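Poly(ADP-ribose) glycohydrolase (Thermomonospora curvata, PDB 3SIG) catalyses the hydrolysis of poly(ADP-ribose), probably cutting the ribose-ribose bonds that link its units, and binds ADP-ribose in a macrodomain-type pocket. Local coordinates at residues A[173-178]-A[218-223]. Numbering follows the deposited sequence.
Sequences LTSPAP and GAWGCG. With AR6 ([(2R,3S,4R,5R)-5-(6-aminopurin-9-yl)-3,4-dihydroxy-oxolan-2-yl]methyl [hydroxy-[[(2R,3S,4R,5S)-3,4,5-trihydroxyoxolan-2-yl]methoxy]phosphoryl] hydrogen phosphate), chain B.
W220 reaches across to the C-terminal end of strand 163-175 and the loop beyond, and is held there by its edge and one face. At the edge, W220 NE1 donates to the carbonyl O of S175 at 2.9 Å; the acceptor lies close to the indole plane, though the donor is tilted 34° from the carbonyl's own plane. Over one face, A177 CB stands 3.7 Å from the centroid of the five-membered ring and only 12° off its normal, a CH-pi contact. The six-membered ring passes alongside S175, whose OG comes within 3.5 Å of W220 CZ2. With CG anti to the backbone N (chi1 -178°), the indole extends toward S175 and A177. F236 of helix 229-240 and L92 of strand 90-94 also pack on it. A177 CB presses on G221 CA at 3.4 Å, tight for two carbons; a CB on G221 would clash there, and its positive phi suits glycine as well.

Further out, R199 of helix 189-209 binds P176 O, and N227 bonds both P178 O and G221 O, a second tie between the segments. Were W220 an alanine, S175 O would probably lose this donor and a gap would open beside A177 CB, letting the loop shift.

The type II turn A219-C222 leads into G223, consistent with the diphosphate-binding loop of macrodomains: G223 N donates to AR6 O2B at 2.9 Å, and G221 N bonds weakly to O1B of the same phosphate, PB. The buried indole thus anchors, through neutral contacts, a loop that offers backbone N-H groups to that phosphate.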
# COMPACT_ATOMS: atom_id res chain seq x y z
N LEU A 173 0.52 -4.90 -1.03
CA LEU A 173 -0.41 -5.04 -2.14
C LEU A 173 -0.36 -3.72 -2.88
O LEU A 173 -0.75 -2.70 -2.31
CB LEU A 173 -1.82 -5.29 -1.61
CG LEU A 173 -1.94 -6.42 -0.58
CD1 LEU A 173 -3.15 -6.33 0.29
CD2 LEU A 173 -1.93 -7.71 -1.29
N THR A 174 0.10 -3.77 -4.14
CA THR A 174 0.31 -2.56 -4.93
C THR A 174 -0.73 -2.50 -6.03
O THR A 174 -0.72 -3.31 -6.95
CB THR A 174 1.76 -2.56 -5.48
OG1 THR A 174 2.63 -2.30 -4.38
CG2 THR A 174 2.05 -1.53 -6.53
N SER A 175 -1.66 -1.56 -5.87
CA SER A 175 -2.78 -1.39 -6.77
C SER A 175 -3.07 0.10 -6.84
O SER A 175 -3.29 0.72 -5.80
CB SER A 175 -4.00 -2.11 -6.19
OG SER A 175 -5.21 -1.78 -6.86
N PRO A 176 -3.06 0.70 -8.04
CA PRO A 176 -3.35 2.14 -8.12
C PRO A 176 -4.83 2.41 -8.13
O PRO A 176 -5.59 1.79 -8.88
CB PRO A 176 -2.75 2.53 -9.47
CG PRO A 176 -2.94 1.30 -10.30
CD PRO A 176 -2.78 0.13 -9.37
N ALA A 177 -5.27 3.33 -7.30
CA ALA A 177 -6.65 3.82 -7.37
C ALA A 177 -6.78 4.57 -8.70
O ALA A 177 -5.80 5.10 -9.23
CB ALA A 177 -6.97 4.74 -6.20
N PRO A 178 -8.01 4.69 -9.23
CA PRO A 178 -8.19 5.53 -10.41
C PRO A 178 -7.76 6.96 -10.09
O PRO A 178 -7.97 7.47 -8.99
CB PRO A 178 -9.68 5.44 -10.68
CG PRO A 178 -10.29 5.01 -9.39
CD PRO A 178 -9.28 4.11 -8.75
N GLY A 218 -6.60 2.17 4.13
CA GLY A 218 -6.65 3.61 4.41
C GLY A 218 -7.35 4.32 3.27
O GLY A 218 -8.10 3.71 2.50
N ALA A 219 -7.05 5.61 3.17
CA ALA A 219 -7.71 6.52 2.25
C ALA A 219 -7.10 6.49 0.85
O ALA A 219 -6.69 7.49 0.28
CB ALA A 219 -7.69 7.93 2.82
N TRP A 220 -7.04 5.28 0.33
CA TRP A 220 -6.52 4.91 -0.99
C TRP A 220 -7.10 5.84 -2.05
O TRP A 220 -8.32 6.03 -2.12
CB TRP A 220 -6.99 3.50 -1.26
CG TRP A 220 -6.57 2.85 -2.53
CD1 TRP A 220 -5.31 2.79 -3.10
CD2 TRP A 220 -7.42 2.05 -3.34
NE1 TRP A 220 -5.36 2.00 -4.22
CE2 TRP A 220 -6.64 1.52 -4.37
CE3 TRP A 220 -8.79 1.73 -3.27
CZ2 TRP A 220 -7.17 0.70 -5.36
CZ3 TRP A 220 -9.32 0.91 -4.25
CH2 TRP A 220 -8.52 0.42 -5.29
N GLY A 221 -6.24 6.48 -2.83
CA GLY A 221 -6.70 7.30 -3.93
C GLY A 221 -7.15 8.70 -3.56
O GLY A 221 -7.51 9.46 -4.47
N CYS A 222 -7.14 9.06 -2.28
CA CYS A 222 -7.84 10.26 -1.83
C CYS A 222 -6.97 11.49 -1.61
O CYS A 222 -7.47 12.49 -1.07
CB CYS A 222 -8.63 9.98 -0.55
SG CYS A 222 -9.93 8.76 -0.73
N GLY A 223 -5.70 11.39 -1.99
CA GLY A 223 -4.79 12.52 -1.89
C GLY A 223 -4.37 12.96 -3.26
O GLY A 223 -5.12 13.66 -3.97
N1 AR6 B . -0.06 6.66 5.98
C2 AR6 B . -1.39 6.68 6.01
N3 AR6 B . -2.19 7.56 5.35
C4 AR6 B . -1.50 8.46 4.60
C5 AR6 B . -0.07 8.48 4.53
C6 AR6 B . 0.60 7.53 5.26
N6 AR6 B . 1.99 7.51 5.25
N7 AR6 B . 0.27 9.55 3.63
C8 AR6 B . -0.84 10.10 3.27
N9 AR6 B . -1.95 9.52 3.80
PA AR6 B . -1.78 9.44 -1.25
PB AR6 B . -3.23 8.45 -3.66
C1' AR6 B . -3.38 9.78 3.64
O1A AR6 B . -2.06 10.83 -1.69
O1B AR6 B . -3.65 7.01 -3.91
C1D AR6 B . 1.97 8.92 -4.89
O1D AR6 B . 2.84 9.84 -5.49
C2' AR6 B . -3.70 11.22 3.27
O2' AR6 B . -4.91 11.60 3.86
O2A AR6 B . -0.35 9.04 -0.99
O2B AR6 B . -4.28 9.50 -3.61
C2D AR6 B . 1.97 7.70 -5.73
O2D AR6 B . 3.20 7.20 -6.12
C3' AR6 B . -3.86 11.13 1.80
O3' AR6 B . -4.73 12.09 1.30
O3A AR6 B . -2.47 8.42 -2.25
C3D AR6 B . 0.86 7.89 -6.67
O3D AR6 B . 1.44 8.55 -7.76
C4' AR6 B . -4.37 9.74 1.55
O4' AR6 B . -3.97 8.97 2.66
C4D AR6 B . -0.08 8.75 -5.90
O4D AR6 B . 0.66 9.44 -4.90
C5' AR6 B . -3.92 9.09 0.25
O5' AR6 B . -2.51 9.10 0.15
C5D AR6 B . -1.23 7.98 -5.26
O5D AR6 B . -2.13 8.91 -4.69